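EmrA (Aquifex aeolicus, PDB 4TKO) is the periplasmic adaptor protein of a major facilitator superfamily multidrug efflux pump and probably contributes to the export of xenobiotics across the inner membrane. Local coordinates at residues 57-62 with 211-216; 121-126 with 149-154; 229-234 with 247-252. All blocks are in the same frame, centred on the assembly; numbering follows the deposited sequence.

Contact 1: 57-62 with 211-216; sequences ELEKRT and KTAEQK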
ATOM      1  N   GLU A  57      15.795  -9.365   9.348  1.00 50.99           N
ATOM      2  CA  GLU A  57      14.728  -9.351  10.342  1.00 48.63           C
ATOM      3  C   GLU A  57      14.887  -8.189  11.310  1.00 46.64           C
ATOM      4  O   GLU A  57      13.905  -7.626  11.783  1.00 51.82           O
ATOM      5  CB  GLU A  57      14.680 -10.672  11.089  1.00 36.88           C
ATOM      6  CG  GLU A  57      14.014 -11.752  10.276  1.00 51.50           C
ATOM      7  CD  GLU A  57      14.002 -13.105  10.965  1.00 71.65           C
ATOM      8  OE1 GLU A  57      14.954 -13.402  11.724  1.00 63.51           O
ATOM      9  OE2 GLU A  57      13.035 -13.871  10.740  1.00 74.94           O
ATOM     10  N   LEU A  58      16.125  -7.829  11.596  1.00 44.31           N
ATOM     11  CA  LEU A  58      16.391  -6.634  12.373  1.00 53.64           C
ATOM     12  C   LEU A  58      15.907  -5.422  11.590  1.00 52.12           C
ATOM     13  O   LEU A  58      15.166  -4.587  12.108  1.00 71.13           O
ATOM     14  CB  LEU A  58      17.882  -6.506  12.695  1.00 55.55           C
ATOM     15  CG  LEU A  58      18.233  -5.274  13.534  1.00 73.27           C
ATOM     16  CD1 LEU A  58      17.838  -5.472  14.997  1.00 67.80           C
ATOM     17  CD2 LEU A  58      19.699  -4.897  13.402  1.00 61.07           C
ATOM     18  N   GLU A  59      16.331  -5.343  10.336  1.00 52.08           N
ATOM     19  CA  GLU A  59      15.948  -4.260   9.439  1.00 60.46           C
ATOM     20  C   GLU A  59      14.437  -4.056   9.428  1.00 57.21           C
ATOM     21  O   GLU A  59      13.964  -2.929   9.439  1.00 64.70           O
ATOM     22  CB  GLU A  59      16.452  -4.539   8.023  1.00 62.03           C
ATOM     23  CG  GLU A  59      16.086  -3.480   6.993  1.00 90.12           C
ATOM     24  CD  GLU A  59      16.355  -3.938   5.559  1.00104.20           C
ATOM     25  OE1 GLU A  59      15.691  -4.899   5.105  1.00 92.65           O
ATOM     26  OE2 GLU A  59      17.232  -3.344   4.887  1.00102.00           O
ATOM     27  N   LYS A  60      13.687  -5.147   9.421  1.00 48.17           N
ATOM     28  CA  LYS A  60      12.237  -5.061   9.423  1.00 47.67           C
ATOM     29  C   LYS A  60      11.746  -4.524  10.755  1.00 63.59           C
ATOM     30  O   LYS A  60      10.866  -3.673  10.810  1.00 68.97           O
ATOM     31  CB  LYS A  60      11.603  -6.425   9.146  1.00 42.32           C
ATOM     32  CG  LYS A  60      10.094  -6.456   9.341  1.00 44.83           C
ATOM     33  CD  LYS A  60       9.536  -7.858   9.161  1.00 56.51           C
ATOM     34  CE  LYS A  60       8.106  -7.964   9.657  1.00 62.01           C
ATOM     35  NZ  LYS A  60       7.668  -9.375   9.876  1.00 83.89           N
ATOM     36  N   ARG A  61      12.321  -5.017  11.838  1.00 67.08           N
ATOM     37  CA  ARG A  61      11.814  -4.664  13.147  1.00 72.13           C
ATOM     38  C   ARG A  61      12.334  -3.302  13.572  1.00 70.12           C
ATOM     39  O   ARG A  61      11.690  -2.618  14.352  1.00 78.79           O
ATOM     40  CB  ARG A  61      12.166  -5.748  14.154  1.00 70.11           C
ATOM     41  CG  ARG A  61      11.393  -7.042  13.874  1.00 87.64           C
ATOM     42  CD  ARG A  61      11.769  -8.151  14.832  1.00 96.00           C
ATOM     43  NE  ARG A  61      11.698  -7.695  16.215  1.00114.79           N
ATOM     44  CZ  ARG A  61      12.129  -8.402  17.253  1.00122.02           C
ATOM     45  NH1 ARG A  61      12.661  -9.603  17.056  1.00 88.32           N
ATOM     46  NH2 ARG A  61      12.030  -7.909  18.483  1.00132.76           N
ATOM     47  N   THR A  62      13.479  -2.895  13.038  1.00 59.16           N
ATOM     48  CA  THR A  62      13.913  -1.509  13.170  1.00 48.62           C
ATOM     49  C   THR A  62      12.828  -0.591  12.607  1.00 66.25           C
ATOM     50  O   THR A  62      12.634   0.525  13.078  1.00 80.72           O
ATOM     51  CB  THR A  62      15.251  -1.245  12.432  1.00 59.12           C
ATOM     52  OG1 THR A  62      16.337  -1.812  13.177  1.00 78.20           O
ATOM     53  CG2 THR A  62      15.505   0.246  12.264  1.00 54.01           C
ATOM     54  N   LYS A 211       6.715  -4.178   4.000  1.00 63.54           N
ATOM     55  CA  LYS A 211       6.325  -5.154   2.987  1.00 64.47           C
ATOM     56  C   LYS A 211       7.524  -5.646   2.176  1.00 65.55           C
ATOM     57  O   LYS A 211       7.601  -6.815   1.793  1.00 51.89           O
ATOM     58  CB  LYS A 211       5.279  -4.533   2.056  1.00 59.66           C
ATOM     59  CG  LYS A 211       4.748  -5.439   0.967  1.00 68.67           C
ATOM     60  CD  LYS A 211       3.680  -4.730   0.146  1.00 91.04           C
ATOM     61  CE  LYS A 211       3.096  -5.643  -0.923  1.00 88.05           C
ATOM     62  NZ  LYS A 211       2.040  -4.949  -1.702  1.00 98.48           N
ATOM     63  N   THR A 212       8.457  -4.734   1.935  1.00 50.03           N
ATOM     64  CA  THR A 212       9.640  -5.011   1.148  1.00 57.49           C
ATOM     65  C   THR A 212      10.683  -5.782   1.964  1.00 61.61           C
ATOM     66  O   THR A 212      11.309  -6.721   1.467  1.00 58.47           O
ATOM     67  CB  THR A 212      10.236  -3.705   0.610  1.00 59.28           C
ATOM     68  OG1 THR A 212       9.574  -3.358  -0.613  1.00 60.80           O
ATOM     69  CG2 THR A 212      11.720  -3.853   0.349  1.00 49.61           C
ATOM     70  N   ALA A 213      10.854  -5.383   3.219  1.00 49.83           N
ATOM     71  CA  ALA A 213      11.692  -6.119   4.155  1.00 47.36           C
ATOM     72  C   ALA A 213      11.200  -7.560   4.363  1.00 54.63           C
ATOM     73  O   ALA A 213      11.992  -8.495   4.383  1.00 60.07           O
ATOM     74  CB  ALA A 213      11.753  -5.396   5.471  1.00 43.41           C
ATOM     75  N   GLU A 214       9.898  -7.748   4.522  1.00 49.24           N
ATOM     76  CA  GLU A 214       9.376  -9.101   4.664  1.00 60.21           C
ATOM     77  C   GLU A 214       9.680  -9.918   3.420  1.00 56.14           C
ATOM     78  O   GLU A 214       9.760 -11.144   3.490  1.00 53.65           O
ATOM     79  CB  GLU A 214       7.870  -9.093   4.946  1.00 52.05           C
ATOM     80  CG  GLU A 214       7.533  -9.009   6.435  1.00 82.63           C
ATOM     81  CD  GLU A 214       6.236  -8.240   6.729  1.00114.31           C
ATOM     82  OE1 GLU A 214       5.683  -7.594   5.806  1.00114.15           O
ATOM     83  OE2 GLU A 214       5.772  -8.282   7.893  1.00 96.71           O
ATOM     84  N   GLN A 215       9.861  -9.247   2.283  1.00 46.54           N
ATOM     85  CA  GLN A 215      10.210  -9.974   1.070  1.00 39.95           C
ATOM     86  C   GLN A 215      11.635 -10.460   1.173  1.00 47.28           C
ATOM     87  O   GLN A 215      11.915 -11.630   0.928  1.00 48.81           O
ATOM     88  CB  GLN A 215      10.036  -9.123  -0.182  1.00 33.51           C
ATOM     89  CG  GLN A 215       8.846  -9.560  -1.020  1.00 60.65           C
ATOM     90  CD  GLN A 215       8.889 -11.035  -1.371  1.00 61.94           C
ATOM     91  OE1 GLN A 215       9.937 -11.555  -1.734  1.00 48.26           O
ATOM     92  NE2 GLN A 215       7.747 -11.717  -1.257  1.00 59.77           N
ATOM     93  N   LYS A 216      12.534  -9.563   1.558  1.00 41.42           N
ATOM     94  CA  LYS A 216      13.936  -9.919   1.688  1.00 38.29           C
ATOM     95  C   LYS A 216      14.075 -11.120   2.636  1.00 45.56           C
ATOM     96  O   LYS A 216      14.866 -12.029   2.388  1.00 39.89           O
ATOM     97  CB  LYS A 216      14.760  -8.723   2.176  1.00 30.44           C
ATOM     98  CG  LYS A 216      14.655  -7.507   1.273  1.00 42.41           C
ATOM     99  CD  LYS A 216      15.623  -6.394   1.655  1.00 51.83           C
ATOM    100  CE  LYS A 216      15.359  -5.161   0.791  1.00 85.53           C
ATOM    101  NZ  LYS A 216      15.791  -3.874   1.425  1.00 89.03           N
TER
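Lys60 has CG anti to the backbone N (chi1 171°), beside the carbonyl carbon, and its chain runs extended from there, carrying NZ to the carboxylate of Glu214; Glu59 takes the same first rotamer and leans toward Lys216. These side chains bridge the two arms of the antiparallel coiled-coil hairpin near its base, where segments 57-62 and 211-216, on helices 54-68 and 202-218, run antiparallel at 166° with axes 8.9 Å apart. Lys60 passes Glu214 obliquely, its CD lying 3.6 Å from Glu214 CG, so the aliphatic parts of the two chains are in contact as well as their charged ends. Glu214, bent at chi2, turns OE2 back toward the other helix and forms a salt bridge with Lys60 NZ at 3.0 Å. Glu59 and Lys216 instead cross at about a right angle, and their ion pair is long, with 3.8 Å between Glu59 OE2 and Lys216 NZ. Ala213 is buried between these pairs, its CA 5.4 Å from Lys60 CA, the nearest such pair across the segments. One residue past 211-216, Ile217 also touches Lys60, while Lys216 reaches Val27 in a loop. Lys60 CB rests 3.8 Å from Ala213 CB.

Contact 2: 121-126 with 149-154; sequences KLVKLD and TNLKVL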
ATOM      1  N   LYS A 121     -47.752  59.614  17.494  1.00 58.34           N
ATOM      2  CA  LYS A 121     -48.294  60.186  16.266  1.00 59.85           C
ATOM      3  C   LYS A 121     -49.613  60.898  16.554  1.00 59.90           C
ATOM      4  O   LYS A 121     -49.849  62.003  16.067  1.00 58.93           O
ATOM      5  CB  LYS A 121     -48.484  59.107  15.196  1.00 50.92           C
ATOM      6  CG  LYS A 121     -47.528  59.257  14.023  1.00 65.62           C
ATOM      7  CD  LYS A 121     -47.719  58.158  12.991  1.00 91.46           C
ATOM      8  CE  LYS A 121     -47.419  56.785  13.571  1.00 81.56           C
ATOM      9  NZ  LYS A 121     -47.748  55.676  12.626  1.00 82.21           N
ATOM     10  N   LEU A 122     -50.452  60.262  17.365  1.00 53.82           N
ATOM     11  CA  LEU A 122     -51.757  60.800  17.727  1.00 49.41           C
ATOM     12  C   LEU A 122     -51.642  62.037  18.602  1.00 56.25           C
ATOM     13  O   LEU A 122     -52.163  63.099  18.256  1.00 55.61           O
ATOM     14  CB  LEU A 122     -52.592  59.740  18.448  1.00 44.48           C
ATOM     15  CG  LEU A 122     -53.054  58.615  17.524  1.00 60.45           C
ATOM     16  CD1 LEU A 122     -54.036  57.674  18.221  1.00 43.19           C
ATOM     17  CD2 LEU A 122     -53.647  59.195  16.234  1.00 49.17           C
ATOM     18  N   VAL A 123     -50.976  61.886  19.745  1.00 48.86           N
ATOM     19  CA  VAL A 123     -50.743  62.992  20.663  1.00 45.01           C
ATOM     20  C   VAL A 123     -50.036  64.187  20.003  1.00 52.87           C
ATOM     21  O   VAL A 123     -50.229  65.322  20.427  1.00 48.20           O
ATOM     22  CB  VAL A 123     -49.919  62.536  21.883  1.00 44.01           C
ATOM     23  CG1 VAL A 123     -49.446  63.731  22.675  1.00 53.26           C
ATOM     24  CG2 VAL A 123     -50.741  61.612  22.774  1.00 28.54           C
ATOM     25  N   LYS A 124     -49.229  63.951  18.968  1.00 46.10           N
ATOM     26  CA  LYS A 124     -48.627  65.073  18.246  1.00 48.53           C
ATOM     27  C   LYS A 124     -49.710  65.901  17.571  1.00 60.70           C
ATOM     28  O   LYS A 124     -49.691  67.134  17.626  1.00 61.94           O
ATOM     29  CB  LYS A 124     -47.608  64.604  17.209  1.00 55.94           C
ATOM     30  CG  LYS A 124     -46.172  64.711  17.677  1.00 57.52           C
ATOM     31  CD  LYS A 124     -45.206  64.390  16.552  1.00102.54           C
ATOM     32  CE  LYS A 124     -45.445  65.289  15.343  1.00109.25           C
ATOM     33  NZ  LYS A 124     -44.446  65.012  14.265  1.00105.09           N
ATOM     34  N   LEU A 125     -50.661  65.219  16.944  1.00 58.26           N
ATOM     35  CA  LEU A 125     -51.803  65.894  16.346  1.00 62.15           C
ATOM     36  C   LEU A 125     -52.641  66.633  17.397  1.00 51.45           C
ATOM     37  O   LEU A 125     -53.014  67.786  17.195  1.00 50.87           O
ATOM     38  CB  LEU A 125     -52.665  64.894  15.576  1.00 49.51           C
ATOM     39  CG  LEU A 125     -51.899  64.249  14.419  1.00 67.20           C
ATOM     40  CD1 LEU A 125     -52.839  63.457  13.540  1.00 70.88           C
ATOM     41  CD2 LEU A 125     -51.110  65.279  13.599  1.00 46.06           C
ATOM     42  N   ASP A 126     -52.936  65.981  18.514  1.00 44.15           N
ATOM     43  CA  ASP A 126     -53.701  66.640  19.567  1.00 55.51           C
ATOM     44  C   ASP A 126     -52.970  67.900  19.988  1.00 56.03           C
ATOM     45  O   ASP A 126     -53.569  68.963  20.096  1.00 61.78           O
ATOM     46  CB  ASP A 126     -53.920  65.723  20.775  1.00 47.95           C
ATOM     47  CG  ASP A 126     -55.047  64.724  20.556  1.00 70.48           C
ATOM     48  OD1 ASP A 126     -55.892  64.952  19.657  1.00 69.19           O
ATOM     49  OD2 ASP A 126     -55.089  63.713  21.290  1.00 78.67           O
ATOM     50  N   THR A 149     -47.528  67.777  28.341  1.00 62.99           N
ATOM     51  CA  THR A 149     -46.695  66.991  29.229  1.00 64.45           C
ATOM     52  C   THR A 149     -46.944  65.502  29.029  1.00 75.09           C
ATOM     53  O   THR A 149     -46.072  64.683  29.320  1.00 95.20           O
ATOM     54  CB  THR A 149     -46.896  67.364  30.710  1.00 69.84           C
ATOM     55  OG1 THR A 149     -48.114  66.786  31.202  1.00 62.37           O
ATOM     56  CG2 THR A 149     -46.865  68.901  30.891  1.00 52.59           C
ATOM     57  N   ASN A 150     -48.116  65.140  28.522  1.00 72.69           N
ATOM     58  CA  ASN A 150     -48.315  63.755  28.107  1.00 76.20           C
ATOM     59  C   ASN A 150     -47.400  63.396  26.936  1.00 69.11           C
ATOM     60  O   ASN A 150     -46.903  62.274  26.844  1.00 68.52           O
ATOM     61  CB  ASN A 150     -49.764  63.485  27.717  1.00 69.21           C
ATOM     62  CG  ASN A 150     -49.949  62.096  27.112  1.00 90.71           C
ATOM     63  OD1 ASN A 150     -49.356  61.118  27.581  1.00103.48           O
ATOM     64  ND2 ASN A 150     -50.751  62.007  26.053  1.00 74.05           N
ATOM     65  N   LEU A 151     -47.185  64.352  26.040  1.00 63.16           N
ATOM     66  CA  LEU A 151     -46.328  64.128  24.888  1.00 66.13           C
ATOM     67  C   LEU A 151     -44.881  64.026  25.334  1.00 72.30           C
ATOM     68  O   LEU A 151     -44.083  63.316  24.725  1.00 66.97           O
ATOM     69  CB  LEU A 151     -46.478  65.248  23.855  1.00 47.85           C
ATOM     70  CG  LEU A 151     -45.538  65.134  22.649  1.00 57.53           C
ATOM     71  CD1 LEU A 151     -45.988  64.038  21.693  1.00 59.49           C
ATOM     72  CD2 LEU A 151     -45.391  66.454  21.911  1.00 51.75           C
ATOM     73  N   LYS A 152     -44.543  64.751  26.393  1.00 73.68           N
ATOM     74  CA  LYS A 152     -43.183  64.727  26.903  1.00 73.02           C
ATOM     75  C   LYS A 152     -42.886  63.339  27.465  1.00 77.62           C
ATOM     76  O   LYS A 152     -41.838  62.752  27.177  1.00 83.87           O
ATOM     77  CB  LYS A 152     -42.979  65.820  27.961  1.00 69.58           C
ATOM     78  CG  LYS A 152     -42.640  67.199  27.373  1.00 52.65           C
ATOM     79  CD  LYS A 152     -42.753  68.289  28.434  1.00 61.14           C
ATOM     80  CE  LYS A 152     -41.961  69.552  28.060  1.00 80.41           C
ATOM     81  NZ  LYS A 152     -42.324  70.154  26.741  1.00 69.81           N
ATOM     82  N   VAL A 153     -43.823  62.816  28.249  1.00 62.86           N
ATOM     83  CA  VAL A 153     -43.701  61.473  28.803  1.00 68.40           C
ATOM     84  C   VAL A 153     -43.447  60.444  27.704  1.00 80.47           C
ATOM     85  O   VAL A 153     -42.435  59.746  27.720  1.00 97.98           O
ATOM     86  CB  VAL A 153     -44.959  61.069  29.587  1.00 74.46           C
ATOM     87  CG1 VAL A 153     -44.908  59.589  29.955  1.00 69.06           C
ATOM     88  CG2 VAL A 153     -45.112  61.949  30.817  1.00 66.16           C
ATOM     89  N   LEU A 154     -44.368  60.364  26.750  1.00 70.20           N
ATOM     90  CA  LEU A 154     -44.218  59.473  25.606  1.00 70.69           C
ATOM     91  C   LEU A 154     -42.899  59.694  24.852  1.00 74.74           C
ATOM     92  O   LEU A 154     -42.341  58.757  24.292  1.00 74.56           O
ATOM     93  CB  LEU A 154     -45.398  59.646  24.641  1.00 53.88           C
ATOM     94  CG  LEU A 154     -46.601  58.706  24.773  1.00 65.86           C
ATOM     95  CD1 LEU A 154     -47.148  58.699  26.184  1.00 77.70           C
ATOM     96  CD2 LEU A 154     -47.701  59.084  23.777  1.00 57.69           C
TER
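Val123 meets Leu151 with one methyl and Asn150 and Leu154 with the other, inserting a branched side chain between three residues of the facing helix. Its CG1 lies 3.5 Å from Leu151 CB and 3.6 Å from Leu151 CD1, as the two side chains overlap alongside each other, running in opposing senses. CG2 turns to the other flank, toward the amide nitrogen ND2 of Asn150, and reaches CD2 of Leu154 at 4.1 Å. The division of labour follows from chi1 of Val123 (168°), which sets CG1 anti to the backbone N and CG2 anti to the carbonyl carbon. At the margin, Lys124 adds its aliphatic stem: CG comes within 4.1 Å of Leu151 CD1, while the amino end turns from the partner helix.

The next shell belongs to helix 102-135. Leu151 also touches Trp127, and Leu154 packs on Lys119 and Ile120, so the leucines bridge successive turns of that helix. Segments 121-126 and 149-154 run antiparallel at 155°, axes 9.8 Å apart, near the far end of the long helical hairpin; across them the nearest CA atoms are those of Val123 and Leu151, 6.2 Å apart. No hydrogen bond or salt bridge joins the two segments, and association at this level therefore rests on apolar side-chain packing, with the Asn150 amide contributing a van der Waals contact.

Contact 3: 229-234 with 247-252; sequences VVAKRF and AFALVN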
ATOM      1  N   VAL A 229      16.437 -31.847 -11.662  1.00 22.95           N
ATOM      2  CA  VAL A 229      17.461 -32.510 -10.867  1.00 33.76           C
ATOM      3  C   VAL A 229      18.660 -31.586 -10.692  1.00 35.16           C
ATOM      4  O   VAL A 229      19.009 -30.819 -11.600  1.00 31.86           O
ATOM      5  CB  VAL A 229      17.906 -33.862 -11.499  1.00 28.18           C
ATOM      6  CG1 VAL A 229      16.686 -34.613 -11.992  1.00 54.49           C
ATOM      7  CG2 VAL A 229      18.822 -33.639 -12.647  1.00 28.62           C
ATOM      8  N   VAL A 230      19.286 -31.656  -9.525  1.00 30.05           N
ATOM      9  CA  VAL A 230      20.388 -30.759  -9.223  1.00 30.48           C
ATOM     10  C   VAL A 230      21.634 -31.204  -9.950  1.00 32.27           C
ATOM     11  O   VAL A 230      22.246 -32.214  -9.617  1.00 36.63           O
ATOM     12  CB  VAL A 230      20.670 -30.677  -7.725  1.00 32.37           C
ATOM     13  CG1 VAL A 230      21.764 -29.678  -7.474  1.00 31.61           C
ATOM     14  CG2 VAL A 230      19.421 -30.267  -6.997  1.00 28.08           C
ATOM     15  N   ALA A 231      22.002 -30.413 -10.949  1.00 41.00           N
ATOM     16  CA  ALA A 231      23.114 -30.707 -11.833  1.00 27.79           C
ATOM     17  C   ALA A 231      24.445 -30.253 -11.259  1.00 30.74           C
ATOM     18  O   ALA A 231      25.484 -30.836 -11.589  1.00 40.59           O
ATOM     19  CB  ALA A 231      22.876 -30.053 -13.194  1.00 26.89           C
ATOM     20  N   LYS A 232      24.412 -29.209 -10.426  1.00 32.97           N
ATOM     21  CA  LYS A 232      25.612 -28.674  -9.782  1.00 32.97           C
ATOM     22  C   LYS A 232      25.240 -27.959  -8.494  1.00 36.24           C
ATOM     23  O   LYS A 232      24.135 -27.428  -8.361  1.00 31.43           O
ATOM     24  CB  LYS A 232      26.369 -27.712 -10.712  1.00 34.01           C
ATOM     25  CG  LYS A 232      26.904 -28.356 -11.995  1.00 43.95           C
ATOM     26  CD  LYS A 232      28.432 -28.265 -12.107  1.00 53.39           C
ATOM     27  CE  LYS A 232      29.007 -29.303 -13.097  1.00 47.10           C
ATOM     28  NZ  LYS A 232      29.222 -30.638 -12.432  1.00 55.54           N
ATOM     29  N   ARG A 233      26.159 -27.961  -7.537  1.00 36.23           N
ATOM     30  CA  ARG A 233      25.996 -27.175  -6.323  1.00 23.90           C
ATOM     31  C   ARG A 233      27.229 -26.326  -6.083  1.00 38.22           C
ATOM     32  O   ARG A 233      28.325 -26.843  -5.899  1.00 44.51           O
ATOM     33  CB  ARG A 233      25.735 -28.067  -5.106  1.00 21.43           C
ATOM     34  CG  ARG A 233      25.795 -27.288  -3.809  1.00 24.98           C
ATOM     35  CD  ARG A 233      25.118 -28.008  -2.667  1.00 35.33           C
ATOM     36  NE  ARG A 233      25.941 -29.105  -2.170  1.00 45.24           N
ATOM     37  CZ  ARG A 233      26.954 -28.959  -1.324  1.00 33.93           C
ATOM     38  NH1 ARG A 233      27.271 -27.755  -0.872  1.00 51.04           N
ATOM     39  NH2 ARG A 233      27.656 -30.019  -0.943  1.00 32.09           N
ATOM     40  N   PHE A 234      27.054 -25.014  -6.068  1.00 37.93           N
ATOM     41  CA  PHE A 234      28.199 -24.123  -6.004  1.00 33.86           C
ATOM     42  C   PHE A 234      28.464 -23.627  -4.605  1.00 27.77           C
ATOM     43  O   PHE A 234      29.443 -22.931  -4.372  1.00 40.59           O
ATOM     44  CB  PHE A 234      27.993 -22.924  -6.919  1.00 26.55           C
ATOM     45  CG  PHE A 234      27.821 -23.283  -8.351  1.00 26.16           C
ATOM     46  CD1 PHE A 234      28.880 -23.785  -9.084  1.00 33.31           C
ATOM     47  CD2 PHE A 234      26.604 -23.106  -8.981  1.00 30.30           C
ATOM     48  CE1 PHE A 234      28.720 -24.112 -10.415  1.00 33.86           C
ATOM     49  CE2 PHE A 234      26.445 -23.422 -10.316  1.00 29.92           C
ATOM     50  CZ  PHE A 234      27.498 -23.926 -11.031  1.00 23.25           C
ATOM     51  N   ALA A 247      23.832 -20.585  -7.163  1.00 26.59           N
ATOM     52  CA  ALA A 247      23.922 -21.497  -6.035  1.00 27.58           C
ATOM     53  C   ALA A 247      23.812 -22.959  -6.499  1.00 31.74           C
ATOM     54  O   ALA A 247      24.590 -23.805  -6.060  1.00 32.36           O
ATOM     55  CB  ALA A 247      22.833 -21.170  -5.010  1.00 25.65           C
ATOM     56  N   PHE A 248      22.827 -23.249  -7.354  1.00 24.77           N
ATOM     57  CA  PHE A 248      22.695 -24.562  -7.983  1.00 25.55           C
ATOM     58  C   PHE A 248      22.460 -24.431  -9.468  1.00 34.38           C
ATOM     59  O   PHE A 248      22.101 -23.356  -9.972  1.00 33.32           O
ATOM     60  CB  PHE A 248      21.535 -25.383  -7.396  1.00 31.89           C
ATOM     61  CG  PHE A 248      21.576 -25.527  -5.905  1.00 35.02           C
ATOM     62  CD1 PHE A 248      21.162 -24.489  -5.083  1.00 29.83           C
ATOM     63  CD2 PHE A 248      22.006 -26.705  -5.327  1.00 29.15           C
ATOM     64  CE1 PHE A 248      21.200 -24.625  -3.714  1.00 37.86           C
ATOM     65  CE2 PHE A 248      22.047 -26.846  -3.955  1.00 30.57           C
ATOM     66  CZ  PHE A 248      21.638 -25.811  -3.148  1.00 37.02           C
ATOM     67  N   ALA A 249      22.645 -25.544 -10.166  1.00 35.77           N
ATOM     68  CA  ALA A 249      22.116 -25.690 -11.511  1.00 28.27           C
ATOM     69  C   ALA A 249      20.996 -26.745 -11.513  1.00 26.85           C
ATOM     70  O   ALA A 249      21.156 -27.828 -10.964  1.00 34.06           O
ATOM     71  CB  ALA A 249      23.209 -26.063 -12.458  1.00 24.62           C
ATOM     72  N   LEU A 250      19.860 -26.409 -12.110  1.00 28.93           N
ATOM     73  CA  LEU A 250      18.734 -27.325 -12.163  1.00 31.22           C
ATOM     74  C   LEU A 250      18.458 -27.736 -13.590  1.00 37.49           C
ATOM     75  O   LEU A 250      18.386 -26.895 -14.479  1.00 32.91           O
ATOM     76  CB  LEU A 250      17.486 -26.695 -11.572  1.00 33.98           C
ATOM     77  CG  LEU A 250      16.541 -27.690 -10.910  1.00 36.85           C
ATOM     78  CD1 LEU A 250      17.265 -28.425  -9.811  1.00 26.90           C
ATOM     79  CD2 LEU A 250      15.341 -26.961 -10.357  1.00 42.45           C
ATOM     80  N   VAL A 251      18.307 -29.039 -13.799  1.00 37.63           N
ATOM     81  CA  VAL A 251      18.063 -29.576 -15.123  1.00 34.99           C
ATOM     82  C   VAL A 251      16.610 -30.004 -15.257  1.00 33.70           C
ATOM     83  O   VAL A 251      16.066 -30.714 -14.409  1.00 34.69           O
ATOM     84  CB  VAL A 251      18.989 -30.775 -15.416  1.00 40.66           C
ATOM     85  CG1 VAL A 251      18.578 -31.495 -16.721  1.00 21.71           C
ATOM     86  CG2 VAL A 251      20.427 -30.307 -15.478  1.00 39.86           C
ATOM     87  N   ASN A 252      15.981 -29.540 -16.322  1.00 37.05           N
ATOM     88  CA  ASN A 252      14.654 -29.985 -16.656  1.00 40.72           C
ATOM     89  C   ASN A 252      14.795 -31.359 -17.281  1.00 36.90           C
ATOM     90  O   ASN A 252      15.449 -31.525 -18.302  1.00 42.32           O
ATOM     91  CB  ASN A 252      13.987 -28.987 -17.599  1.00 50.78           C
ATOM     92  CG  ASN A 252      12.800 -29.570 -18.332  1.00 60.92           C
ATOM     93  OD1 ASN A 252      12.262 -30.616 -17.961  1.00 56.60           O
ATOM     94  ND2 ASN A 252      12.378 -28.886 -19.383  1.00 69.41           N
TER
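Arg233 runs alongside Phe248, both side chains extending in the same direction, the arginine's methylene groups following the phenyl ring with CD 3.5 Å from Phe248 CE2. They form a non-hydrogen-bonded pair of the antiparallel strands 228-233 and 246-251, within the barrel-sandwich hybrid region. The guanidinium plane is turned 52° from the ring, and Arg233 NE makes a salt bridge with Asp37. On the same face, Val230 brings CG1 to the edge of the Phe248 ring, near its plane and 3.7 Å from CD2, and its CG2 touches Leu250 CD1. The other face carries Val229 against Val251, where CG2 of Val229 approaches CB of Val251 at 4.0 Å, and Lys232 against Ala249. After Val230 a classic beta bulge sets both Ala231 and Lys232 opposite Ala249, shifting the register by one and directing the Ala231 methyl toward the facing strand, where it meets CG2 of Val251. Beyond strand 246-251, Tyr22 of strand 7-24 touches both Ala249 and Phe234. Two backbone bonds serve the bulge: Ala231 N donates to Ala249 O at 2.7 Å, while Ala249 N reaches Lys232 O at 3.0 Å from 35° above the carbonyl plane.

Overall arrangement
From the N terminus, the chain passes through strands up to 47-51 and then enters the helices. Contact 1 opens at 57-62 and closes only at 211-216, after 148 mostly helical residues, joining the two arms of the hairpin at its base. Contact 2 sits within that excursion: it closes 22 residues, mostly helical, and ties helix 102-135 to helix 141-156 near the distant end, its centre about 94 Å from that of contact 1. Contact 3 follows in series, tying 228-233 to 246-251, neighbouring strands of the large antiparallel sheet, across twelve residues. Its centre is about 29 Å from contact 1's but about 120 Å from contact 2's, on the opposite side of the chain's centre.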